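Dihydrodipicolinate synthase (Bacillus anthracis, PDB 1XKY) probably condenses pyruvate with aspartate semialdehyde on the lysine biosynthesis pathway, as expected of a dihydrodipicolinate synthase. Local coordinates at residues D109-V114 with T137-M142; G176-M181 with D199-P204; P258-V263 with L279-L284. All coordinates share one frame; numbering follows the deposited sequence.

The contacts follow one another along the chain, interactions 1 and 2 in the (beta/alpha)8 barrel, interaction 3 in the helical C-terminal part after it. Interaction 1 pairs strand 110-114 with the beginning of strand 141-145. Interaction 2 packs helices 178-187 and 202-207 just past the C-terminal ends of strands 168-173 and 193-196, where the active site opens in this family. Interactions 1 and 3 lie on opposite sides of the chain's centre, 27 Å apart between centres; interactions 2 and 3 approach to about 8 Å between nearest atoms. Potassium ions lie about 8 Å from the V141 side chain and about 10 Å from that of M181. Interaction 3 packs on the second subunit, interaction 2 on the third.

Interaction 1 (D109-V114 with T137-M142); sequences DAVMLV and TPLPVM
L139 meets D109 where the two segments first converge: its CD2 lies 3.7 Å from D109 O, while its CD1 turns toward V111 CG1. An ST turn, in which T137 OG1 accepts from L139 N, shapes the approach. P140 has no N-H to offer, and its ring carbon CD sits 3.2 Å from D109 O instead. Its carbonyl starts the parallel pairing, since V111 N donates to P140 O at 3.1 Å; the small A110 lets this carbonyl lie close over its CA and CB. V141 then spreads its two methyls. CG2 touches V111 CG2 at 3.9 Å, and CG1, placed anti to the backbone N (chi1 171°), reaches L113 CD1 at 3.5 Å. This branched, apolar face continues onto F130 and I133 of helix 123-135. M142 grips the neighbouring strand with both backbone polar atoms: M142 N reaches V111 O at 2.9 Å, almost straight at 176°, and M142 O accepts from L113 N at 2.9 Å. On the face opposite V141, M112 folds back at chi2 and chi3, bringing its CE 3.5 Å from M142 SD. That face also meets K172 and A170 of strand 168-173. Hydrogen bonds satisfy the buried backbone edges, while unbranched, flexible methionines fill one face and branched aliphatics the other, as suits a beta-alpha-beta unit of a TIM barrel.

Interaction 2 (G176-M181 with D199-P204); sequences GDVLTM and DGLTLP
G176 and L201 approach with their CA atoms 7.5 Å apart, and the CA atoms of V178 and P204 are 7.2 Å apart, so side chains bridge the backbones and no hydrogen bond crosses between them. G176 has a positive phi of 78°, a conformation glycine adopts easily, just before the turn into helix 178-187. D177 caps that helix: its OD1 takes L179 N at 2.9 Å nearly along the C-O axis, and T180 N at 3.3 Å from above the carboxylate plane. Its carbonyl accepts from T180 OG1 as well as M181 N, which helps hold the first turn. In the other segment D199 O takes both T202 N, which closes the 3-10 turn leading into helix 202-207, and T202 OG1.

L201 does most of the bridging. With CG anti to its own carbonyl carbon (chi1 -65°) and the chain extended beyond, its CD1 arrives 3.7 Å from G176 CA. The V178 and L201 side chains cross obliquely, V178 CG1 lying 4.2 Å from L201 CD1, and M181 CE adds a lighter touch, 4.4 Å from L201 CD1. V178 CG1 also borders the P204 ring, 4.5 Å from P204 CB. No polar bond crosses between the segments; the D199 carboxylate is held by S215, V216 and A217. The link is thus purely apolar, and V178, L201 and P204 also pack on L201, L179 and P204 of the third subunit.

Interaction 3 (P258-V263 with L279-L284); sequences PSPTPV and LPLLPL
T261 lies at the tight heart of this contact, at the first turn of helix 261-269. Its methyl CG2, anti to the backbone N, is directed at the facing segment and comes 3.3 Å from L284 CD1, closer than carbon atoms usually approach; the 3.0 Å from T261 CG2 to L282 O is also short, so the exact placing of these atoms is somewhat doubtful. Threonine suits the spot through its methyl; the hydroxyl lies near both L282 O and P258 O, with only weak bonding. The end of L284 comes nearer the helix start than the direction of its CB suggests, and it also approaches the ring of P262, 4.2 Å from L284 CD1 to P262 CG. A proline fits here because the first turn of a helix needs no N-H from it.

L281 packs the other end. Its chain extends straight beyond CB, and the two methyls part: CD1 lies 3.6 Å from P260 CD, with the side chains crossing at about a right angle, and CD2 lies 4.0 Å from P258 CB. The cis peptide before P260 bends the chain into the helix, and T261 N closes the bend on P258 O at 3.1 Å.

Elsewhere the fit relaxes. The L282 side chain leads away and packs on G125 of the second subunit, while P283 is exposed to solvent and merely skirts T261 with its CA.

The contact seats the loop before helix 286-297 upon the N-terminal turn of helix 261-269, while P260, just before the helix, and V263 within it rest on E58 and V21, in the loops following strands 49-52 and 16-19.

Interaction 1 (D109-V114 with T137-M142)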
loop_
_atom_site.group_PDB
_atom_site.type_symbol
_atom_site.label_atom_id
_atom_site.label_comp_id
_atom_site.label_asym_id
_atom_site.label_seq_id
_atom_site.Cartn_x
_atom_site.Cartn_y
_atom_site.Cartn_z
ATOM N N ASP A 109 -6.981 36.900 -3.762
ATOM C CA ASP A 109 -5.859 37.282 -2.907
ATOM C C ASP A 109 -4.664 36.335 -2.999
ATOM O O ASP A 109 -3.549 36.698 -2.619
ATOM C CB ASP A 109 -6.346 37.385 -1.466
ATOM C CG ASP A 109 -7.454 38.405 -1.314
ATOM O OD1 ASP A 109 -8.617 37.999 -1.116
ATOM O OD2 ASP A 109 -7.161 39.619 -1.440
ATOM N N ALA A 110 -4.912 35.126 -3.493
ATOM C CA ALA A 110 -3.900 34.098 -3.606
ATOM C C ALA A 110 -4.411 33.005 -4.518
ATOM O O ALA A 110 -5.603 32.975 -4.869
ATOM C CB ALA A 110 -3.587 33.515 -2.230
ATOM N N VAL A 111 -3.520 32.087 -4.889
ATOM C CA VAL A 111 -3.926 30.922 -5.658
ATOM C C VAL A 111 -3.432 29.632 -5.000
ATOM O O VAL A 111 -2.397 29.625 -4.331
ATOM C CB VAL A 111 -3.473 31.007 -7.143
ATOM C CG1 VAL A 111 -4.135 32.182 -7.835
ATOM C CG2 VAL A 111 -1.954 31.087 -7.259
ATOM N N MET A 112 -4.212 28.564 -5.184
ATOM C CA MET A 112 -3.862 27.221 -4.737
ATOM C C MET A 112 -3.415 26.420 -5.952
ATOM O O MET A 112 -4.130 26.369 -6.958
ATOM C CB MET A 112 -5.078 26.540 -4.091
ATOM C CG MET A 112 -4.828 25.136 -3.540
ATOM S SD MET A 112 -4.122 25.149 -1.884
ATOM C CE MET A 112 -5.590 25.290 -0.874
ATOM N N LEU A 113 -2.244 25.787 -5.842
ATOM C CA LEU A 113 -1.673 24.974 -6.919
ATOM C C LEU A 113 -1.467 23.525 -6.457
ATOM O O LEU A 113 -0.590 23.238 -5.637
ATOM C CB LEU A 113 -0.333 25.578 -7.369
ATOM C CG LEU A 113 -0.341 27.051 -7.816
ATOM C CD1 LEU A 113 1.054 27.470 -8.259
ATOM C CD2 LEU A 113 -1.334 27.299 -8.942
ATOM N N VAL A 114 -2.279 22.621 -6.998
ATOM C CA VAL A 114 -2.221 21.207 -6.664
ATOM C C VAL A 114 -1.070 20.488 -7.385
ATOM O O VAL A 114 -0.705 20.850 -8.497
ATOM C CB VAL A 114 -3.595 20.517 -6.976
ATOM C CG1 VAL A 114 -3.799 20.334 -8.485
ATOM C CG2 VAL A 114 -3.728 19.203 -6.226
ATOM N N THR A 137 2.614 35.318 -11.592
ATOM C CA THR A 137 1.679 36.119 -10.799
ATOM C C THR A 137 2.373 36.813 -9.632
ATOM O O THR A 137 3.286 36.253 -9.031
ATOM C CB THR A 137 0.493 35.258 -10.253
ATOM O OG1 THR A 137 -0.496 36.112 -9.671
ATOM C CG2 THR A 137 0.954 34.244 -9.212
ATOM N N PRO A 138 1.934 38.039 -9.302
ATOM C CA PRO A 138 2.432 38.696 -8.097
ATOM C C PRO A 138 1.772 38.169 -6.822
ATOM O O PRO A 138 2.227 38.465 -5.714
ATOM C CB PRO A 138 2.046 40.157 -8.331
ATOM C CG PRO A 138 0.806 40.068 -9.136
ATOM C CD PRO A 138 0.981 38.897 -10.033
ATOM N N LEU A 139 0.716 37.381 -6.983
ATOM C CA LEU A 139 -0.056 36.881 -5.849
ATOM C C LEU A 139 0.671 35.802 -5.064
ATOM O O LEU A 139 1.470 35.051 -5.625
ATOM C CB LEU A 139 -1.398 36.321 -6.328
ATOM C CG LEU A 139 -2.436 37.330 -6.823
ATOM C CD1 LEU A 139 -3.733 36.600 -7.110
ATOM C CD2 LEU A 139 -2.655 38.432 -5.811
ATOM N N PRO A 140 0.392 35.726 -3.749
ATOM C CA PRO A 140 0.847 34.610 -2.938
ATOM C C PRO A 140 0.327 33.261 -3.451
ATOM O O PRO A 140 -0.794 33.174 -4.000
ATOM C CB PRO A 140 0.267 34.915 -1.552
ATOM C CG PRO A 140 -0.015 36.356 -1.556
ATOM C CD PRO A 140 -0.362 36.709 -2.950
ATOM N N VAL A 141 1.144 32.227 -3.264
ATOM C CA VAL A 141 0.843 30.878 -3.725
ATOM C C VAL A 141 0.869 29.883 -2.555
ATOM O O VAL A 141 1.812 29.872 -1.747
ATOM C CB VAL A 141 1.859 30.423 -4.805
ATOM C CG1 VAL A 141 1.686 28.940 -5.136
ATOM C CG2 VAL A 141 1.729 31.274 -6.046
ATOM N N MET A 142 -0.172 29.054 -2.484
ATOM C CA MET A 142 -0.239 27.926 -1.567
ATOM C C MET A 142 -0.166 26.650 -2.405
ATOM O O MET A 142 -0.955 26.449 -3.331
ATOM C CB MET A 142 -1.533 27.952 -0.745
ATOM C CG MET A 142 -1.690 26.783 0.244
ATOM S SD MET A 142 -3.216 26.813 1.239
ATOM C CE MET A 142 -2.831 28.080 2.430
#

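Interaction 2 (G176-M181 with D199-P204)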
loop_
_atom_site.group_PDB
_atom_site.type_symbol
_atom_site.label_atom_id
_atom_site.label_comp_id
_atom_site.label_asym_id
_atom_site.label_seq_id
_atom_site.Cartn_x
_atom_site.Cartn_y
_atom_site.Cartn_z
ATOM N N GLY A 176 -1.311 13.171 4.919
ATOM C CA GLY A 176 -1.737 12.360 6.053
ATOM C C GLY A 176 -0.623 12.024 7.026
ATOM O O GLY A 176 -0.791 11.175 7.889
ATOM N N ASP A 177 0.505 12.715 6.909
ATOM C CA ASP A 177 1.708 12.366 7.643
ATOM C C ASP A 177 2.226 13.585 8.391
ATOM O O ASP A 177 2.828 14.481 7.790
ATOM C CB ASP A 177 2.763 11.833 6.666
ATOM C CG ASP A 177 3.972 11.233 7.365
ATOM O OD1 ASP A 177 4.280 11.625 8.509
ATOM O OD2 ASP A 177 4.625 10.360 6.759
ATOM N N VAL A 178 2.015 13.611 9.707
ATOM C CA VAL A 178 2.426 14.775 10.510
ATOM C C VAL A 178 3.947 14.830 10.712
ATOM O O VAL A 178 4.483 15.864 11.127
ATOM C CB VAL A 178 1.664 14.874 11.865
ATOM C CG1 VAL A 178 0.149 14.894 11.625
ATOM C CG2 VAL A 178 2.057 13.758 12.826
ATOM N N LEU A 179 4.645 13.740 10.386
ATOM C CA LEU A 179 6.114 13.722 10.464
ATOM C C LEU A 179 6.820 14.338 9.247
ATOM O O LEU A 179 7.873 14.954 9.398
ATOM C CB LEU A 179 6.624 12.311 10.765
ATOM C CG LEU A 179 6.150 11.729 12.110
ATOM C CD1 LEU A 179 6.866 10.429 12.418
ATOM C CD2 LEU A 179 6.350 12.708 13.263
ATOM N N THR A 180 6.251 14.202 8.048
ATOM C CA THR A 180 6.727 14.999 6.913
ATOM C C THR A 180 6.364 16.485 7.127
ATOM O O THR A 180 7.173 17.370 6.852
ATOM C CB THR A 180 6.181 14.504 5.550
ATOM O OG1 THR A 180 4.758 14.375 5.615
ATOM C CG2 THR A 180 6.808 13.163 5.173
ATOM N N MET A 181 5.163 16.751 7.639
ATOM C CA MET A 181 4.792 18.123 8.031
ATOM C C MET A 181 5.832 18.707 8.998
ATOM O O MET A 181 6.302 19.824 8.797
ATOM C CB MET A 181 3.411 18.165 8.694
ATOM C CG MET A 181 2.232 17.837 7.787
ATOM S SD MET A 181 0.699 18.063 8.709
ATOM C CE MET A 181 -0.436 17.029 7.787
ATOM N N ASP A 199 -8.993 17.249 7.994
ATOM C CA ASP A 199 -9.675 17.745 9.185
ATOM C C ASP A 199 -9.285 17.011 10.457
ATOM O O ASP A 199 -8.989 17.641 11.476
ATOM C CB ASP A 199 -11.194 17.667 8.982
ATOM C CG ASP A 199 -11.718 18.829 8.182
ATOM O OD1 ASP A 199 -11.521 19.973 8.643
ATOM O OD2 ASP A 199 -12.314 18.609 7.104
ATOM N N GLY A 200 -9.275 15.681 10.392
ATOM C CA GLY A 200 -8.951 14.861 11.550
ATOM C C GLY A 200 -7.560 15.129 12.110
ATOM O O GLY A 200 -7.330 14.962 13.301
ATOM N N LEU A 201 -6.630 15.528 11.250
ATOM C CA LEU A 201 -5.269 15.819 11.680
ATOM C C LEU A 201 -5.031 17.237 12.185
ATOM O O LEU A 201 -3.902 17.565 12.536
ATOM C CB LEU A 201 -4.279 15.517 10.550
ATOM C CG LEU A 201 -4.196 14.038 10.171
ATOM C CD1 LEU A 201 -3.045 13.808 9.192
ATOM C CD2 LEU A 201 -4.043 13.158 11.403
ATOM N N THR A 202 -6.065 18.076 12.231
ATOM C CA THR A 202 -5.876 19.479 12.639
ATOM C C THR A 202 -5.067 19.592 13.940
ATOM O O THR A 202 -4.024 20.262 13.987
ATOM C CB THR A 202 -7.225 20.202 12.825
ATOM O OG1 THR A 202 -7.979 20.154 11.605
ATOM C CG2 THR A 202 -7.006 21.656 13.241
ATOM N N LEU A 203 -5.544 18.914 14.981
ATOM C CA LEU A 203 -4.933 19.014 16.309
ATOM C C LEU A 203 -3.490 18.471 16.368
ATOM O O LEU A 203 -2.584 19.196 16.764
ATOM C CB LEU A 203 -5.834 18.373 17.383
ATOM C CG LEU A 203 -6.069 19.250 18.615
ATOM C CD1 LEU A 203 -6.575 20.651 18.216
ATOM C CD2 LEU A 203 -7.038 18.590 19.591
ATOM N N PRO A 204 -3.268 17.206 15.959
ATOM C CA PRO A 204 -1.887 16.713 15.939
ATOM C C PRO A 204 -0.950 17.477 14.989
ATOM O O PRO A 204 0.236 17.600 15.280
ATOM C CB PRO A 204 -2.037 15.241 15.516
ATOM C CG PRO A 204 -3.367 15.148 14.858
ATOM C CD PRO A 204 -4.230 16.167 15.546
#

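Interaction 3 (P258-V263 with L279-L284)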
loop_
_atom_site.group_PDB
_atom_site.type_symbol
_atom_site.label_atom_id
_atom_site.label_comp_id
_atom_site.label_asym_id
_atom_site.label_seq_id
_atom_site.Cartn_x
_atom_site.Cartn_y
_atom_site.Cartn_z
ATOM N N PRO A 258 -18.050 9.767 -2.306
ATOM C CA PRO A 258 -17.125 10.712 -2.939
ATOM C C PRO A 258 -17.458 12.157 -2.581
ATOM O O PRO A 258 -18.539 12.641 -2.916
ATOM C CB PRO A 258 -17.356 10.474 -4.432
ATOM C CG PRO A 258 -17.787 9.052 -4.516
ATOM C CD PRO A 258 -18.583 8.785 -3.268
ATOM N N SER A 259 -16.533 12.832 -1.907
ATOM C CA SER A 259 -16.670 14.259 -1.639
ATOM C C SER A 259 -16.637 15.068 -2.930
ATOM O O SER A 259 -15.803 14.826 -3.804
ATOM C CB SER A 259 -15.566 14.734 -0.692
ATOM O OG SER A 259 -15.774 16.080 -0.302
ATOM N N PRO A 260 -17.546 16.030 -3.045
ATOM C CA PRO A 260 -18.037 16.768 -1.877
ATOM C C PRO A 260 -19.486 16.419 -1.556
ATOM O O PRO A 260 -20.165 17.180 -0.865
ATOM C CB PRO A 260 -17.935 18.227 -2.324
ATOM C CG PRO A 260 -18.090 18.172 -3.802
ATOM C CD PRO A 260 -17.446 16.886 -4.239
ATOM N N THR A 261 -19.951 15.278 -2.056
ATOM C CA THR A 261 -21.380 15.026 -2.189
ATOM C C THR A 261 -22.052 14.919 -0.823
ATOM O O THR A 261 -23.169 15.399 -0.633
ATOM C CB THR A 261 -21.628 13.743 -3.003
ATOM O OG1 THR A 261 -21.113 13.908 -4.330
ATOM C CG2 THR A 261 -23.118 13.535 -3.229
ATOM N N PRO A 262 -21.364 14.287 0.121
ATOM C CA PRO A 262 -21.824 14.253 1.515
ATOM C C PRO A 262 -21.926 15.624 2.211
ATOM O O PRO A 262 -22.930 15.896 2.875
ATOM C CB PRO A 262 -20.792 13.341 2.202
ATOM C CG PRO A 262 -20.256 12.493 1.100
ATOM C CD PRO A 262 -20.193 13.417 -0.078
ATOM N N VAL A 263 -20.923 16.484 2.048
ATOM C CA VAL A 263 -20.956 17.801 2.694
ATOM C C VAL A 263 -22.042 18.710 2.104
ATOM O O VAL A 263 -22.733 19.409 2.854
ATOM C CB VAL A 263 -19.546 18.489 2.752
ATOM C CG1 VAL A 263 -19.088 18.978 1.397
ATOM C CG2 VAL A 263 -19.561 19.637 3.771
ATOM N N LEU A 279 -21.700 14.933 -12.811
ATOM C CA LEU A 279 -21.076 13.683 -13.235
ATOM C C LEU A 279 -19.583 13.890 -13.548
ATOM O O LEU A 279 -19.216 14.899 -14.151
ATOM C CB LEU A 279 -21.815 13.110 -14.454
ATOM C CG LEU A 279 -23.144 12.384 -14.197
ATOM C CD1 LEU A 279 -23.936 12.212 -15.488
ATOM C CD2 LEU A 279 -22.898 11.027 -13.547
ATOM N N PRO A 280 -18.723 12.924 -13.165
ATOM C CA PRO A 280 -19.015 11.555 -12.696
ATOM C C PRO A 280 -19.444 11.370 -11.228
ATOM O O PRO A 280 -19.598 10.223 -10.782
ATOM C CB PRO A 280 -17.693 10.815 -12.946
ATOM C CG PRO A 280 -16.641 11.850 -12.786
ATOM C CD PRO A 280 -17.273 13.192 -13.198
ATOM N N LEU A 281 -19.642 12.464 -10.489
ATOM C CA LEU A 281 -20.165 12.371 -9.125
ATOM C C LEU A 281 -21.686 12.253 -9.182
ATOM O O LEU A 281 -22.315 12.741 -10.120
ATOM C CB LEU A 281 -19.747 13.585 -8.282
ATOM C CG LEU A 281 -18.243 13.893 -8.217
ATOM C CD1 LEU A 281 -17.977 15.105 -7.367
ATOM C CD2 LEU A 281 -17.459 12.705 -7.706
ATOM N N LEU A 282 -22.254 11.607 -8.173
ATOM C CA LEU A 282 -23.694 11.371 -8.087
ATOM C C LEU A 282 -24.261 11.819 -6.748
ATOM O O LEU A 282 -23.533 11.893 -5.755
ATOM C CB LEU A 282 -23.994 9.876 -8.264
ATOM C CG LEU A 282 -23.751 9.208 -9.621
ATOM C CD1 LEU A 282 -24.022 7.718 -9.536
ATOM C CD2 LEU A 282 -24.601 9.820 -10.699
ATOM N N PRO A 283 -25.579 12.088 -6.702
ATOM C CA PRO A 283 -26.238 12.271 -5.410
ATOM C C PRO A 283 -26.092 11.045 -4.511
ATOM O O PRO A 283 -25.970 9.928 -5.004
ATOM C CB PRO A 283 -27.718 12.447 -5.779
ATOM C CG PRO A 283 -27.741 12.797 -7.193
ATOM C CD PRO A 283 -26.511 12.259 -7.830
ATOM N N LEU A 284 -26.115 11.269 -3.205
ATOM C CA LEU A 284 -26.182 10.185 -2.234
ATOM C C LEU A 284 -27.418 9.329 -2.496
ATOM O O LEU A 284 -28.474 9.854 -2.853
ATOM C CB LEU A 284 -26.260 10.749 -0.812
ATOM C CG LEU A 284 -24.990 10.894 0.025
ATOM C CD1 LEU A 284 -23.867 11.452 -0.756
ATOM C CD2 LEU A 284 -25.281 11.754 1.248
#